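Local coordinates for phosphatidylglycerol lysyltransferase C-terminal domain-containing protein (Bacteroides thetaiotaomicron, PDB 2HQY) that is of unknown function but binds coenzyme A and probably belongs to the acyl- or aminoacyl-transferring enzymes of the acetyltransferase-like superfamily, at residues 167-172 / 196-201; 188-193 / 235-240; 192-197 / 220-225. All coordinates share one frame; numbering follows the deposited sequence.

Contact 1: residues 167-172 / 196-201; sequences ECLDLE and YALHNF
Leu198 and Leu169 reach across alongside each other, pointing opposite ways, where helix 165-179 meets helix 185-199. Set between strands 156-159 and 207-213, the two successive helices fit the first helix pair of an acetyltransferase-like (GNAT) fold, the assignment suggested by the family. The tight part is wholly apolar. Leu198 CD1 is its focus, reaching Leu169 CD2 at 3.5 Å and Cys168 CB at 3.8 Å, so one methyl is lodged against two consecutive residues of the facing helix. The other methyl, CD2, comes to 4.1 Å from the same Cys168 CB, so the isopropyl group rests on that carbon with both branches. In Leu198 the CG lies anti to the carbonyl carbon (chi1 -73°), which sends the branched end across the gap along the direction its CB already takes. On the sheet side, Phe220 packs on Cys168 and Phe222 on Leu198.

The looser part lies toward the surface, where Leu169 and His199 are both partly exposed. Here Leu169 CD1 lies at the imidazole edge, near its plane and equally far from CD2 and NE2 of His199 (4.1 Å); the leucine comes in roughly perpendicular to the histidine. His199 also stacks on Trp57 of the second subunit, so the same helix end serves the dimer interface.

Just beyond, the chain leaves helical geometry at Asn200, whose side chain folds back on the last turn. Tyr196 O accepts from Asn200 N and Asn200 ND2, each at 3.0 Å, the two donors arriving from opposite faces of the carbonyl plane. The side-chain bond is bent, with an N-H...O angle of 143°. Asn200 ND2 also sits 3.5 Å above the plane of the Tyr196 ring, over its centre.

Contact 2: residues 188-193 / 235-240; sequences GNERRA and VEKADT. With COA (coenzyme A), chain C.
Glu190, on helix 185-199, and Lys237, on strand 230-238, approach from opposite directions and meet in a salt bridge beside the adenine of coenzyme A. Along the strand, Val235 comes first: it directs its side chain toward the helix and packs on Phe220 and Phe222 of the neighbouring strand and also on Leu194 of the helix. At Glu236 the side chain turns away to a salt bridge with Arg266, and the backbone does the work instead. Its N donates to water 1 (3.1 Å), which in turn donates to Glu190 OE2 (2.8 Å). Lys237 then supplies the direct link, NZ donating to Glu190 OE1 at 2.7 Å through the syn lone pair. A bend at chi2 (-70°) carries the buried chain round to the carboxylate, and a cation-pi contact with Trp175 gives the ammonium a second partner. With one oxygen on the lysine and the other on the water, the carboxylate is fixed at both ends; Glu190 OE1 also lies 3.4 Å from C2A of the adenine. Replacing Glu190 with an alanine is likely to leave the Lys237 ammonium without its salt-bridge partner and water 1 without the carboxylate it donates to, opening a gap beside the adenine. At Ala238, O comes within 3.9 Å of coenzyme A O8A, on the 3'-phosphate. Helix 185-199 and the end of strand 230-238 thus line the coenzyme A pocket, which Trp175 and Tyr246 help complete, in a domain whose family belongs to the acetyltransferase clan.

Contact 3: residues 192-197 / 220-225; sequences RALIYA and FTFGMP
Ala197 CB presses against the tip of Phe222, at 3.5 Å from CZ, in the buried layer where helix 185-199 lies across strand 216-227. This is helix-on-sheet packing, consistent with the acetyltransferase-like fold suggested by the family: the short segments run at 76° to one another with their axes 11.0 Å apart, a separation bridged by phenylalanines projecting from the strand.

Phe222 can be followed outward. Its CB, close to the sheet, touches the ring of Phe201, just beyond helix 185-199. With chi1 at 62°, CG sits between the backbone N and the carbonyl carbon, and the ring points off the sheet toward the helix. On one branch CE1 comes to 3.7 Å from Ala197 CB. On the other, CE2 faces Leu194 CG at 4.3 Å and also lies in the plane of the neighbouring Phe220 ring, at its edge, 4.0 Å from Phe220 CE1. At the tip, CZ has the Ala197 methyl as the nearest atom of the helix segment and Leu194 O at 4.2 Å, both approaching obliquely; Val235 CG2 of the adjacent strand is also at Phe222 CZ, 3.4 Å away. The small alanine lets the ring end come close to the helix.

Phe220, two residues earlier on the same side of the strand, takes the same first-torsion position. Val235 lies against both phenylalanines, and Cys168 and Leu171 of helix 165-179 cover Phe220. Leu194 meets the Phe220 ring evenly: its CG stands anti to its own N (chi1 -173°), and its two methyls, CD1 and CD2, each reach Phe220 CZ at 4.1 Å, with CD2 at the ring edge near its plane.

From the N terminus, contact 1 comes first, closing the loop from helix 165-179 to the end of helix 185-199 with 23 residues between. Contacts 2 and 3 start from the same stretch of that second helix, and contact 3 stops one strand earlier, on strand 216-227, while contact 2 goes on to strand 230-238. Contact 1 crosses contact 2, their segments alternating, and ends on the stretch where contact 3 begins. All three therefore share helix 185-199, joining it to its partner helix and to two adjacent antiparallel strands. Direct touches tie them further: Val235 CG1 meets Leu194 CD1 at 3.6 Å, and Glu172 OE1 meets Lys237 CE at 3.3 Å.

Contact 1: residues 167-172 / 196-201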
loop_
_atom_site.group_PDB
_atom_site.type_symbol
_atom_site.label_atom_id
_atom_site.label_comp_id
_atom_site.label_asym_id
_atom_site.label_seq_id
_atom_site.Cartn_x
_atom_site.Cartn_y
_atom_site.Cartn_z
ATOM N N GLU A 167 9.103 -17.455 12.989
ATOM C CA GLU A 167 8.161 -18.544 13.293
ATOM C C GLU A 167 6.705 -18.057 13.253
ATOM O O GLU A 167 5.791 -18.820 12.886
ATOM C CB GLU A 167 8.501 -19.293 14.584
ATOM C CG GLU A 167 8.539 -18.479 15.819
ATOM C CD GLU A 167 8.794 -19.347 17.050
ATOM O OE1 GLU A 167 8.914 -20.579 16.929
ATOM O OE2 GLU A 167 8.891 -18.790 18.139
ATOM N N CYS A 168 6.483 -16.791 13.593
ATOM C CA CYS A 168 5.130 -16.205 13.459
ATOM C C CYS A 168 4.744 -16.176 11.971
ATOM O O CYS A 168 3.631 -16.522 11.590
ATOM C CB CYS A 168 5.087 -14.785 14.027
ATOM S SG CYS A 168 5.351 -14.775 15.834
ATOM N N LEU A 169 5.681 -15.752 11.126
ATOM C CA LEU A 169 5.397 -15.712 9.678
ATOM C C LEU A 169 5.113 -17.131 9.158
ATOM O O LEU A 169 4.243 -17.319 8.288
ATOM C CB LEU A 169 6.574 -15.084 8.917
ATOM C CG LEU A 169 6.721 -13.570 9.133
ATOM C CD1 LEU A 169 8.115 -13.044 8.677
ATOM C CD2 LEU A 169 5.593 -12.781 8.437
ATOM N N ASP A 170 5.838 -18.107 9.697
ATOM C CA ASP A 170 5.673 -19.529 9.299
ATOM C C ASP A 170 4.285 -20.028 9.695
ATOM O O ASP A 170 3.621 -20.668 8.867
ATOM C CB ASP A 170 6.776 -20.404 9.927
ATOM C CG ASP A 170 8.158 -20.174 9.290
ATOM O OD1 ASP A 170 8.271 -19.498 8.256
ATOM O OD2 ASP A 170 9.145 -20.689 9.840
ATOM N N LEU A 171 3.823 -19.695 10.918
ATOM C CA LEU A 171 2.485 -20.098 11.360
ATOM C C LEU A 171 1.425 -19.436 10.479
ATOM O O LEU A 171 0.448 -20.089 10.060
ATOM C CB LEU A 171 2.251 -19.755 12.830
ATOM C CG LEU A 171 0.902 -20.251 13.357
ATOM C CD1 LEU A 171 0.873 -21.766 13.330
ATOM C CD2 LEU A 171 0.654 -19.708 14.750
ATOM N N GLU A 172 1.611 -18.148 10.207
ATOM C CA GLU A 172 0.665 -17.442 9.331
ATOM C C GLU A 172 0.573 -18.130 7.939
ATOM O O GLU A 172 -0.537 -18.255 7.370
ATOM C CB GLU A 172 1.008 -15.939 9.205
ATOM C CG GLU A 172 0.252 -15.220 8.035
ATOM C CD GLU A 172 -1.244 -14.991 8.267
ATOM O OE1 GLU A 172 -1.815 -15.495 9.261
ATOM O OE2 GLU A 172 -1.874 -14.282 7.435
ATOM N N TYR A 196 3.068 -6.969 7.066
ATOM C CA TYR A 196 3.688 -5.635 7.233
ATOM C C TYR A 196 4.008 -5.396 8.712
ATOM O O TYR A 196 5.095 -4.934 9.054
ATOM C CB TYR A 196 2.754 -4.543 6.703
ATOM C CG TYR A 196 3.278 -3.140 6.915
ATOM C CD1 TYR A 196 3.913 -2.439 5.887
ATOM C CD2 TYR A 196 3.125 -2.516 8.152
ATOM C CE1 TYR A 196 4.371 -1.139 6.097
ATOM C CE2 TYR A 196 3.584 -1.221 8.384
ATOM C CZ TYR A 196 4.180 -0.534 7.361
ATOM O OH TYR A 196 4.654 0.746 7.598
ATOM N N ALA A 197 3.050 -5.691 9.586
ATOM C CA ALA A 197 3.261 -5.511 11.033
ATOM C C ALA A 197 4.430 -6.309 11.571
ATOM O O ALA A 197 5.252 -5.787 12.356
ATOM C CB ALA A 197 1.998 -5.881 11.801
ATOM N N LEU A 198 4.506 -7.583 11.183
ATOM C CA LEU A 198 5.640 -8.445 11.616
ATOM C C LEU A 198 6.980 -7.949 11.064
ATOM O O LEU A 198 7.990 -7.876 11.791
ATOM C CB LEU A 198 5.386 -9.919 11.214
ATOM C CG LEU A 198 4.298 -10.633 12.085
ATOM C CD1 LEU A 198 4.052 -12.051 11.540
ATOM C CD2 LEU A 198 4.647 -10.702 13.601
ATOM N N HIS A 199 7.009 -7.606 9.774
ATOM C CA HIS A 199 8.240 -7.099 9.178
ATOM C C HIS A 199 8.720 -5.771 9.828
ATOM O O HIS A 199 9.918 -5.468 9.831
ATOM C CB HIS A 199 8.026 -6.784 7.701
ATOM C CG HIS A 199 7.904 -7.968 6.780
ATOM N ND1 HIS A 199 7.314 -7.940 5.527
ATOM C CD2 HIS A 199 8.220 -9.264 7.013
ATOM C CE1 HIS A 199 7.326 -9.160 5.012
ATOM N NE2 HIS A 199 7.867 -9.979 5.896
ATOM N N ASN A 200 7.785 -4.965 10.303
ATOM C CA ASN A 200 8.107 -3.664 10.892
ATOM C C ASN A 200 7.774 -3.587 12.393
ATOM O O ASN A 200 7.485 -2.523 12.929
ATOM C CB ASN A 200 7.360 -2.600 10.098
ATOM C CG ASN A 200 7.820 -2.571 8.646
ATOM O OD1 ASN A 200 8.956 -2.143 8.355
ATOM N ND2 ASN A 200 6.972 -3.053 7.738
ATOM N N PHE A 201 7.882 -4.715 13.068
ATOM C CA PHE A 201 7.325 -4.885 14.408
ATOM C C PHE A 201 7.836 -3.842 15.419
ATOM O O PHE A 201 7.047 -3.198 16.115
ATOM C CB PHE A 201 7.701 -6.294 14.905
ATOM C CG PHE A 201 6.835 -6.799 16.015
ATOM C CD1 PHE A 201 5.563 -7.336 15.736
ATOM C CD2 PHE A 201 7.294 -6.790 17.338
ATOM C CE1 PHE A 201 4.745 -7.885 16.758
ATOM C CE2 PHE A 201 6.477 -7.321 18.391
ATOM C CZ PHE A 201 5.197 -7.864 18.103
#

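Contact 2: residues 188-193 / 235-240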
loop_
_atom_site.group_PDB
_atom_site.type_symbol
_atom_site.label_atom_id
_atom_site.label_comp_id
_atom_site.label_asym_id
_atom_site.label_seq_id
_atom_site.Cartn_x
_atom_site.Cartn_y
_atom_site.Cartn_z
ATOM N N GLY A 188 -7.008 -12.680 2.887
ATOM C CA GLY A 188 -5.917 -12.199 2.014
ATOM C C GLY A 188 -5.462 -10.790 2.361
ATOM O O GLY A 188 -4.253 -10.517 2.487
ATOM N N ASN A 189 -6.434 -9.898 2.576
ATOM C CA ASN A 189 -6.117 -8.546 3.016
ATOM C C ASN A 189 -5.519 -8.563 4.423
ATOM O O ASN A 189 -4.555 -7.851 4.705
ATOM C CB ASN A 189 -7.383 -7.669 2.967
ATOM C CG ASN A 189 -7.738 -7.255 1.536
ATOM O OD1 ASN A 189 -6.893 -7.304 0.652
ATOM N ND2 ASN A 189 -8.970 -6.808 1.324
ATOM N N GLU A 190 -6.079 -9.384 5.314
ATOM C CA GLU A 190 -5.517 -9.461 6.665
ATOM C C GLU A 190 -4.061 -9.895 6.599
ATOM O O GLU A 190 -3.240 -9.339 7.334
ATOM C CB GLU A 190 -6.263 -10.484 7.543
ATOM C CG GLU A 190 -5.801 -10.362 8.965
ATOM C CD GLU A 190 -6.028 -11.610 9.828
ATOM O OE1 GLU A 190 -6.105 -12.741 9.292
ATOM O OE2 GLU A 190 -6.088 -11.429 11.080
ATOM N N ARG A 191 -3.771 -10.886 5.753
ATOM C CA ARG A 191 -2.391 -11.373 5.589
ATOM C C ARG A 191 -1.440 -10.223 5.225
ATOM O O ARG A 191 -0.343 -10.149 5.771
ATOM C CB ARG A 191 -2.281 -12.454 4.522
ATOM C CG ARG A 191 -0.813 -12.867 4.292
ATOM C CD ARG A 191 -0.699 -14.159 3.466
ATOM N NE ARG A 191 -1.423 -14.012 2.198
ATOM C CZ ARG A 191 -1.670 -15.018 1.353
ATOM N NH1 ARG A 191 -1.223 -16.249 1.620
ATOM N NH2 ARG A 191 -2.366 -14.782 0.244
ATOM N N ARG A 192 -1.841 -9.363 4.285
ATOM C CA ARG A 192 -0.982 -8.205 3.905
ATOM C C ARG A 192 -0.681 -7.306 5.116
ATOM O O ARG A 192 0.467 -6.866 5.318
ATOM C CB ARG A 192 -1.647 -7.388 2.788
ATOM C CG ARG A 192 -1.693 -8.125 1.432
ATOM C CD ARG A 192 -0.262 -8.403 0.866
ATOM N NE ARG A 192 0.599 -7.226 0.988
ATOM C CZ ARG A 192 0.557 -6.132 0.222
ATOM N NH1 ARG A 192 -0.302 -6.026 -0.817
ATOM N NH2 ARG A 192 1.409 -5.139 0.494
ATOM N N ALA A 193 -1.705 -7.035 5.921
ATOM C CA ALA A 193 -1.530 -6.177 7.104
ATOM C C ALA A 193 -0.680 -6.866 8.173
ATOM O O ALA A 193 0.207 -6.245 8.769
ATOM C CB ALA A 193 -2.880 -5.774 7.665
ATOM N N VAL A 235 -4.025 -9.011 16.228
ATOM C CA VAL A 235 -3.925 -10.305 15.547
ATOM C C VAL A 235 -3.874 -11.370 16.624
ATOM O O VAL A 235 -3.208 -11.184 17.653
ATOM C CB VAL A 235 -2.596 -10.378 14.664
ATOM C CG1 VAL A 235 -2.235 -11.787 14.242
ATOM C CG2 VAL A 235 -2.715 -9.472 13.372
ATOM N N GLU A 236 -4.582 -12.471 16.377
ATOM C CA GLU A 236 -4.413 -13.690 17.147
ATOM C C GLU A 236 -4.607 -14.882 16.216
ATOM O O GLU A 236 -5.665 -15.010 15.580
ATOM C CB GLU A 236 -5.439 -13.700 18.295
ATOM C CG GLU A 236 -5.165 -14.687 19.401
ATOM C CD GLU A 236 -6.248 -14.610 20.477
ATOM O OE1 GLU A 236 -5.953 -14.099 21.581
ATOM O OE2 GLU A 236 -7.405 -15.008 20.186
ATOM N N LYS A 237 -3.590 -15.739 16.091
ATOM C CA LYS A 237 -3.634 -16.897 15.191
ATOM C C LYS A 237 -3.185 -18.118 15.939
ATOM O O LYS A 237 -2.241 -18.051 16.727
ATOM C CB LYS A 237 -2.685 -16.750 13.991
ATOM C CG LYS A 237 -2.987 -15.626 13.038
ATOM C CD LYS A 237 -4.236 -15.913 12.263
ATOM C CE LYS A 237 -4.433 -14.841 11.228
ATOM N NZ LYS A 237 -5.738 -15.066 10.595
ATOM N N ALA A 238 -3.849 -19.245 15.683
ATOM C CA ALA A 238 -3.466 -20.497 16.307
ATOM C C ALA A 238 -3.614 -21.661 15.333
ATOM O O ALA A 238 -4.430 -21.606 14.388
ATOM C CB ALA A 238 -4.266 -20.730 17.606
ATOM N N ASP A 239 -2.751 -22.662 15.522
ATOM C CA ASP A 239 -2.857 -23.953 14.837
ATOM C C ASP A 239 -4.150 -24.592 15.363
ATOM O O ASP A 239 -4.326 -24.792 16.573
ATOM C CB ASP A 239 -1.617 -24.807 15.165
ATOM C CG ASP A 239 -1.627 -26.177 14.506
ATOM O OD1 ASP A 239 -2.683 -26.661 14.046
ATOM O OD2 ASP A 239 -0.545 -26.801 14.488
ATOM N N THR A 240 -5.063 -24.896 14.449
ATOM C CA THR A 240 -6.416 -25.304 14.854
ATOM C C THR A 240 -6.483 -26.713 15.459
ATOM O O THR A 240 -7.406 -27.030 16.238
ATOM C CB THR A 240 -7.438 -25.096 13.700
ATOM O OG1 THR A 240 -8.774 -25.137 14.222
ATOM C CG2 THR A 240 -7.238 -26.100 12.560
HETATM N N1A COA C . -9.910 -11.921 9.607
HETATM C C2A COA C . -9.258 -12.747 10.449
HETATM N N3A COA C . -9.682 -14.002 10.658
HETATM C C4A COA C . -10.789 -14.470 10.013
HETATM C C5A COA C . -11.481 -13.641 9.137
HETATM C C6A COA C . -11.014 -12.334 8.936
HETATM N N6A COA C . -11.629 -11.466 8.094
HETATM N N7A COA C . -12.519 -14.373 8.655
HETATM C C8A COA C . -12.467 -15.611 9.207
HETATM N N9A COA C . -11.426 -15.655 10.052
HETATM C C1B COA C . -10.946 -16.834 10.829
HETATM C C2B COA C . -11.725 -17.377 12.021
HETATM O O2B COA C . -11.312 -16.743 13.230
HETATM C C3B COA C . -11.247 -18.821 12.015
HETATM O O3B COA C . -9.966 -18.945 12.641
HETATM P P3B COA C . -9.489 -20.343 13.288
HETATM O O7A COA C . -10.277 -20.385 14.596
HETATM O O8A COA C . -7.975 -20.226 13.405
HETATM O O9A COA C . -9.915 -21.439 12.336
HETATM C C4B COA C . -11.060 -19.178 10.549
HETATM O O4B COA C . -10.821 -17.927 9.893
HETATM C C5B COA C . -12.281 -19.894 9.959
HETATM O O5B COA C . -13.436 -19.578 10.753
HETATM P P1A COA C . -14.929 -19.268 10.194
HETATM O O1A COA C . -15.664 -18.499 11.271
HETATM O O2A COA C . -14.880 -18.698 8.782
HETATM O O3A COA C . -15.536 -20.767 10.167
HETATM O O4A COA C . -15.588 -23.188 9.429
HETATM O O5A COA C . -14.337 -21.400 7.978
HETATM O O HOH W 1 -6.157 -12.445 13.730
#

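Contact 3: residues 192-197 / 220-225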
loop_
_atom_site.group_PDB
_atom_site.type_symbol
_atom_site.label_atom_id
_atom_site.label_comp_id
_atom_site.label_asym_id
_atom_site.label_seq_id
_atom_site.Cartn_x
_atom_site.Cartn_y
_atom_site.Cartn_z
ATOM N N ARG A 192 -1.841 -9.363 4.285
ATOM C CA ARG A 192 -0.982 -8.205 3.905
ATOM C C ARG A 192 -0.681 -7.306 5.116
ATOM O O ARG A 192 0.467 -6.866 5.318
ATOM C CB ARG A 192 -1.647 -7.388 2.788
ATOM C CG ARG A 192 -1.693 -8.125 1.432
ATOM C CD ARG A 192 -0.262 -8.403 0.866
ATOM N NE ARG A 192 0.599 -7.226 0.988
ATOM C CZ ARG A 192 0.557 -6.132 0.222
ATOM N NH1 ARG A 192 -0.302 -6.026 -0.817
ATOM N NH2 ARG A 192 1.409 -5.139 0.494
ATOM N N ALA A 193 -1.705 -7.035 5.921
ATOM C CA ALA A 193 -1.530 -6.177 7.104
ATOM C C ALA A 193 -0.680 -6.866 8.173
ATOM O O ALA A 193 0.207 -6.245 8.769
ATOM C CB ALA A 193 -2.880 -5.774 7.665
ATOM N N LEU A 194 -0.912 -8.158 8.364
ATOM C CA LEU A 194 -0.194 -8.908 9.401
ATOM C C LEU A 194 1.300 -8.986 9.071
ATOM O O LEU A 194 2.153 -8.787 9.929
ATOM C CB LEU A 194 -0.828 -10.307 9.488
ATOM C CG LEU A 194 -0.425 -11.275 10.578
ATOM C CD1 LEU A 194 -1.581 -12.325 10.732
ATOM C CD2 LEU A 194 0.889 -11.943 10.143
ATOM N N ILE A 195 1.595 -9.273 7.820
ATOM C CA ILE A 195 2.975 -9.410 7.386
ATOM C C ILE A 195 3.718 -8.056 7.475
ATOM O O ILE A 195 4.872 -8.000 7.924
ATOM C CB ILE A 195 3.043 -10.042 5.988
ATOM C CG1 ILE A 195 2.660 -11.555 6.075
ATOM C CG2 ILE A 195 4.428 -9.742 5.348
ATOM C CD1 ILE A 195 2.522 -12.226 4.712
ATOM N N TYR A 196 3.068 -6.969 7.066
ATOM C CA TYR A 196 3.688 -5.635 7.233
ATOM C C TYR A 196 4.008 -5.396 8.712
ATOM O O TYR A 196 5.095 -4.934 9.054
ATOM C CB TYR A 196 2.754 -4.543 6.703
ATOM C CG TYR A 196 3.278 -3.140 6.915
ATOM C CD1 TYR A 196 3.913 -2.439 5.887
ATOM C CD2 TYR A 196 3.125 -2.516 8.152
ATOM C CE1 TYR A 196 4.371 -1.139 6.097
ATOM C CE2 TYR A 196 3.584 -1.221 8.384
ATOM C CZ TYR A 196 4.180 -0.534 7.361
ATOM O OH TYR A 196 4.654 0.746 7.598
ATOM N N ALA A 197 3.050 -5.691 9.586
ATOM C CA ALA A 197 3.261 -5.511 11.033
ATOM C C ALA A 197 4.430 -6.309 11.571
ATOM O O ALA A 197 5.252 -5.787 12.356
ATOM C CB ALA A 197 1.998 -5.881 11.801
ATOM N N PHE A 220 0.282 -17.235 17.921
ATOM C CA PHE A 220 0.919 -15.947 18.252
ATOM C C PHE A 220 -0.133 -14.843 18.262
ATOM O O PHE A 220 -1.251 -15.013 17.721
ATOM C CB PHE A 220 2.092 -15.621 17.304
ATOM C CG PHE A 220 1.657 -15.236 15.912
ATOM C CD1 PHE A 220 1.415 -13.890 15.594
ATOM C CD2 PHE A 220 1.489 -16.225 14.927
ATOM C CE1 PHE A 220 0.982 -13.516 14.306
ATOM C CE2 PHE A 220 1.077 -15.858 13.628
ATOM C CZ PHE A 220 0.814 -14.489 13.335
ATOM N N THR A 221 0.223 -13.720 18.866
ATOM C CA THR A 221 -0.697 -12.580 19.004
ATOM C C THR A 221 0.138 -11.346 19.142
ATOM O O THR A 221 1.268 -11.437 19.645
ATOM C CB THR A 221 -1.652 -12.776 20.240
ATOM O OG1 THR A 221 -2.651 -11.756 20.259
ATOM C CG2 THR A 221 -0.895 -12.786 21.573
ATOM N N PHE A 222 -0.380 -10.199 18.693
ATOM C CA PHE A 222 0.309 -8.942 18.920
ATOM C C PHE A 222 -0.680 -7.779 18.936
ATOM O O PHE A 222 -1.863 -7.914 18.501
ATOM C CB PHE A 222 1.463 -8.718 17.914
ATOM C CG PHE A 222 1.057 -8.638 16.464
ATOM C CD1 PHE A 222 0.387 -7.499 15.967
ATOM C CD2 PHE A 222 1.475 -9.625 15.568
ATOM C CE1 PHE A 222 0.084 -7.391 14.593
ATOM C CE2 PHE A 222 1.169 -9.536 14.203
ATOM C CZ PHE A 222 0.490 -8.407 13.713
ATOM N N GLY A 223 -0.209 -6.659 19.475
ATOM C CA GLY A 223 -1.005 -5.448 19.552
ATOM C C GLY A 223 -0.183 -4.329 20.126
ATOM O O GLY A 223 1.027 -4.461 20.327
ATOM N N MET A 224 -0.839 -3.197 20.345
ATOM C CA MET A 224 -0.179 -2.071 20.996
ATOM C C MET A 224 -1.219 -1.117 21.548
ATOM O O MET A 224 -2.409 -1.274 21.286
ATOM C CB MET A 224 0.784 -1.339 20.001
ATOM C CG MET A 224 0.119 -0.581 18.770
ATOM S SD MET A 224 1.340 0.210 17.669
ATOM C CE MET A 224 1.933 1.556 18.728
ATOM N N PRO A 225 -0.786 -0.095 22.302
ATOM C CA PRO A 225 -1.763 0.867 22.835
ATOM C C PRO A 225 -2.540 1.601 21.731
ATOM O O PRO A 225 -1.990 1.878 20.643
ATOM C CB PRO A 225 -0.871 1.859 23.621
ATOM C CG PRO A 225 0.310 1.008 24.017
ATOM C CD PRO A 225 0.576 0.219 22.754
#